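Local coordinates for protein CbbY (Rhodobacter sphaeroides, PDB 4UAS), which dephosphorylates xylulose-1,5-bisphosphate, a potent Rubisco inhibitor, to xylulose 5-phosphate and phosphate, using magnesium, at residues A[94-104]-A[212-223]. Residues are numbered along the deposited sequence; the frame is centred on the assembly and turned at random.
Sequences RPGIADLIAEA and DSFAELGGLAGL
The C-terminal loop 212-223 packs along helix 97-107 of the HAD core, mainly through apolar side chains and bridging waters. Phe214 lies beside Ile97, whose CD1 is 3.8 Å from Phe214 CD2. Phe214 CD2 also lies over one face of the Arg94 guanidinium, offset toward its rim, with the two planes 53° apart. Arg94 NH1 is hydrogen-bonded to Gly11 O and Ser194 O. Gly96, the N-cap, comes so near Ala215 (CA to CA 3.8 Å) that a CB would clash. Water 1 links Pro95 O to Phe214 N, and water 2 joins Gly96 O to Phe214 O. Leu100, with CG anti to the backbone N (chi1 -178°), splits its methyls: CD2 meets Leu217 CD1 at 3.8 Å, while CD1 meets Leu220 and Leu223. Leu220 N gives weak hydrogen bonds to OE1 and OE2 of extended Glu103, each 3.3 Å; OE2 also takes water 3, which accepts from Ala221 N. With an alanine in place of Glu103, Leu220 N would probably lose its carboxylate mate. Leu220 and Leu223 rest on Ile5 of strand 4-7; Leu100 and Phe214 touch Leu174 of strand 171-175. Helix and loop thus lie over the central parallel sheet, with Arg94 near magnesium ligand Asp176.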
loop_
_atom_site.group_PDB
_atom_site.type_symbol
_atom_site.label_atom_id
_atom_site.label_comp_id
_atom_site.label_asym_id
_atom_site.label_seq_id
_atom_site.Cartn_x
_atom_site.Cartn_y
_atom_site.Cartn_z
ATOM N N ARG A 94 10.349 -5.824 -1.675
ATOM C CA ARG A 94 10.256 -7.103 -1.016
ATOM C C ARG A 94 10.768 -8.216 -1.951
ATOM O O ARG A 94 10.613 -8.145 -3.176
ATOM C CB ARG A 94 8.842 -7.388 -0.564
ATOM C CG ARG A 94 8.417 -6.502 0.614
ATOM C CD ARG A 94 7.117 -6.999 1.271
ATOM N NE ARG A 94 7.302 -8.312 1.886
ATOM C CZ ARG A 94 6.321 -9.087 2.277
ATOM N NH1 ARG A 94 5.050 -8.693 2.198
ATOM N NH2 ARG A 94 6.604 -10.329 2.728
ATOM N N PRO A 95 11.329 -9.275 -1.375
ATOM C CA PRO A 95 11.747 -10.394 -2.188
ATOM C C PRO A 95 10.650 -10.912 -3.102
ATOM O O PRO A 95 9.482 -11.048 -2.702
ATOM C CB PRO A 95 12.184 -11.454 -1.216
ATOM C CG PRO A 95 12.540 -10.701 0.030
ATOM C CD PRO A 95 11.668 -9.493 0.039
ATOM N N GLY A 96 11.022 -11.217 -4.344
ATOM C CA GLY A 96 10.120 -11.779 -5.313
ATOM C C GLY A 96 9.371 -10.768 -6.199
ATOM O O GLY A 96 8.813 -11.130 -7.213
ATOM N N ILE A 97 9.253 -9.530 -5.730
ATOM C CA ILE A 97 8.420 -8.554 -6.417
ATOM C C ILE A 97 9.002 -8.103 -7.774
ATOM O O ILE A 97 8.315 -8.148 -8.808
ATOM C CB ILE A 97 8.188 -7.322 -5.492
ATOM C CG1 ILE A 97 7.305 -7.632 -4.255
ATOM C CG2 ILE A 97 7.664 -6.133 -6.292
ATOM C CD1 ILE A 97 5.897 -8.030 -4.634
ATOM N N ALA A 98 10.264 -7.768 -7.781
ATOM C CA ALA A 98 10.911 -7.403 -9.029
ATOM C C ALA A 98 10.862 -8.546 -10.047
ATOM O O ALA A 98 10.570 -8.313 -11.242
ATOM C CB ALA A 98 12.373 -6.945 -8.814
ATOM N N ASP A 99 11.136 -9.776 -9.617
ATOM C CA ASP A 99 11.102 -10.947 -10.546
ATOM C C ASP A 99 9.701 -11.155 -11.117
ATOM O O ASP A 99 9.569 -11.449 -12.306
ATOM C CB ASP A 99 11.545 -12.171 -9.824
ATOM C CG ASP A 99 13.013 -12.133 -9.451
ATOM O OD1 ASP A 99 13.768 -11.347 -10.039
ATOM O OD2 ASP A 99 13.405 -12.973 -8.613
ATOM N N LEU A 100 8.651 -11.058 -10.305
ATOM C CA LEU A 100 7.298 -11.247 -10.785
ATOM C C LEU A 100 6.953 -10.157 -11.834
ATOM O O LEU A 100 6.345 -10.469 -12.859
ATOM C CB LEU A 100 6.321 -11.210 -9.637
ATOM C CG LEU A 100 4.870 -11.446 -10.045
ATOM C CD1 LEU A 100 4.704 -12.811 -10.568
ATOM C CD2 LEU A 100 3.930 -11.188 -8.862
ATOM N N ILE A 101 7.310 -8.903 -11.539
ATOM C CA ILE A 101 6.948 -7.835 -12.461
ATOM C C ILE A 101 7.664 -8.035 -13.773
ATOM O O ILE A 101 7.084 -7.831 -14.846
ATOM C CB ILE A 101 7.207 -6.500 -11.796
ATOM C CG1 ILE A 101 6.106 -6.272 -10.740
ATOM C CG2 ILE A 101 7.249 -5.329 -12.808
ATOM C CD1 ILE A 101 6.294 -5.090 -9.808
ATOM N N ALA A 102 8.910 -8.454 -13.728
ATOM C CA ALA A 102 9.649 -8.664 -15.004
ATOM C C ALA A 102 9.067 -9.788 -15.780
ATOM O O ALA A 102 8.945 -9.669 -17.009
ATOM C CB ALA A 102 11.081 -8.936 -14.684
ATOM N N GLU A 103 8.704 -10.893 -15.150
ATOM C CA GLU A 103 8.075 -12.006 -15.808
ATOM C C GLU A 103 6.727 -11.600 -16.419
ATOM O O GLU A 103 6.398 -12.005 -17.535
ATOM C CB GLU A 103 7.866 -13.146 -14.858
ATOM C CG GLU A 103 7.521 -14.435 -15.538
ATOM C CD GLU A 103 7.235 -15.579 -14.571
ATOM O OE1 GLU A 103 7.409 -15.368 -13.356
ATOM O OE2 GLU A 103 6.824 -16.680 -15.023
ATOM N N ALA A 104 5.947 -10.833 -15.673
ATOM C CA ALA A 104 4.672 -10.353 -16.147
ATOM C C ALA A 104 4.819 -9.489 -17.394
ATOM O O ALA A 104 4.086 -9.659 -18.376
ATOM C CB ALA A 104 3.958 -9.616 -15.053
ATOM N N ASP A 212 4.998 -16.811 3.300
ATOM C CA ASP A 212 5.973 -16.094 4.062
ATOM C C ASP A 212 6.748 -15.064 3.285
ATOM O O ASP A 212 7.260 -14.084 3.841
ATOM C CB ASP A 212 6.965 -17.080 4.727
ATOM C CG ASP A 212 6.385 -17.915 5.859
ATOM O OD1 ASP A 212 5.331 -17.561 6.388
ATOM O OD2 ASP A 212 7.033 -18.936 6.210
ATOM N N SER A 213 6.857 -15.256 1.966
ATOM C CA SER A 213 7.553 -14.357 1.087
ATOM C C SER A 213 6.948 -14.433 -0.300
ATOM O O SER A 213 6.616 -15.520 -0.741
ATOM C CB SER A 213 9.022 -14.783 0.948
ATOM O OG SER A 213 9.717 -13.968 0.005
ATOM N N PHE A 214 6.846 -13.291 -0.999
ATOM C CA PHE A 214 6.461 -13.326 -2.410
ATOM C C PHE A 214 7.479 -14.083 -3.302
ATOM O O PHE A 214 7.138 -14.467 -4.413
ATOM C CB PHE A 214 6.121 -11.971 -2.976
ATOM C CG PHE A 214 4.896 -11.345 -2.316
ATOM C CD1 PHE A 214 3.648 -11.902 -2.472
ATOM C CD2 PHE A 214 5.002 -10.164 -1.606
ATOM C CE1 PHE A 214 2.549 -11.294 -1.957
ATOM C CE2 PHE A 214 3.889 -9.556 -1.081
ATOM C CZ PHE A 214 2.636 -10.141 -1.203
ATOM N N ALA A 215 8.691 -14.320 -2.815
ATOM C CA ALA A 215 9.693 -15.122 -3.552
ATOM C C ALA A 215 9.215 -16.545 -3.599
ATOM O O ALA A 215 9.793 -17.276 -4.406
ATOM C CB ALA A 215 11.049 -15.007 -2.914
ATOM N N GLU A 216 8.213 -16.964 -2.813
ATOM C CA GLU A 216 7.674 -18.324 -2.828
ATOM C C GLU A 216 6.583 -18.478 -3.854
ATOM O O GLU A 216 5.978 -19.541 -3.963
ATOM C CB GLU A 216 7.191 -18.718 -1.470
ATOM C CG GLU A 216 8.276 -18.718 -0.428
ATOM C CD GLU A 216 7.805 -18.791 1.036
ATOM O OE1 GLU A 216 6.688 -18.476 1.379
ATOM O OE2 GLU A 216 8.644 -18.960 1.904
ATOM N N LEU A 217 6.248 -17.419 -4.594
ATOM C CA LEU A 217 5.165 -17.530 -5.585
ATOM C C LEU A 217 5.435 -18.606 -6.613
ATOM O O LEU A 217 4.495 -19.278 -7.022
ATOM C CB LEU A 217 4.984 -16.220 -6.284
ATOM C CG LEU A 217 4.013 -15.338 -5.572
ATOM C CD1 LEU A 217 4.018 -13.949 -6.181
ATOM C CD2 LEU A 217 2.591 -15.917 -5.690
ATOM N N GLY A 218 6.713 -18.676 -7.064
ATOM C CA GLY A 218 7.043 -19.660 -8.073
ATOM C C GLY A 218 6.626 -19.253 -9.473
ATOM O O GLY A 218 6.353 -20.103 -10.358
ATOM N N GLY A 219 6.638 -17.959 -9.705
ATOM C CA GLY A 219 6.363 -17.474 -11.067
ATOM C C GLY A 219 4.884 -17.236 -11.324
ATOM O O GLY A 219 3.989 -17.354 -10.444
ATOM N N LEU A 220 4.583 -16.898 -12.578
ATOM C CA LEU A 220 3.213 -16.561 -12.943
ATOM C C LEU A 220 2.270 -17.714 -12.701
ATOM O O LEU A 220 1.124 -17.510 -12.340
ATOM C CB LEU A 220 3.143 -16.107 -14.421
ATOM C CG LEU A 220 3.749 -14.728 -14.753
ATOM C CD1 LEU A 220 3.823 -14.514 -16.303
ATOM C CD2 LEU A 220 3.006 -13.573 -14.092
ATOM N N ALA A 221 2.750 -18.982 -12.876
ATOM C CA ALA A 221 1.852 -20.129 -12.624
ATOM C C ALA A 221 1.384 -20.191 -11.196
ATOM O O ALA A 221 0.320 -20.723 -10.896
ATOM C CB ALA A 221 2.470 -21.467 -13.028
ATOM N N GLY A 222 2.204 -19.613 -10.281
ATOM C CA GLY A 222 1.828 -19.511 -8.881
ATOM C C GLY A 222 0.677 -18.603 -8.607
ATOM O O GLY A 222 0.128 -18.622 -7.505
ATOM N N LEU A 223 0.289 -17.807 -9.595
ATOM C CA LEU A 223 -0.889 -16.955 -9.535
ATOM C C LEU A 223 -2.150 -17.598 -10.014
ATOM O O LEU A 223 -3.224 -17.001 -9.876
ATOM C CB LEU A 223 -0.663 -15.641 -10.318
ATOM C CG LEU A 223 0.529 -14.817 -9.912
ATOM C CD1 LEU A 223 0.708 -13.680 -10.868
ATOM C CD2 LEU A 223 0.369 -14.311 -8.475
HETATM O O HOH W 1 8.256 -10.970 -0.249
HETATM O O HOH W 2 7.769 -13.755 -7.056
HETATM O O HOH W 3 5.386 -19.052 -14.235
#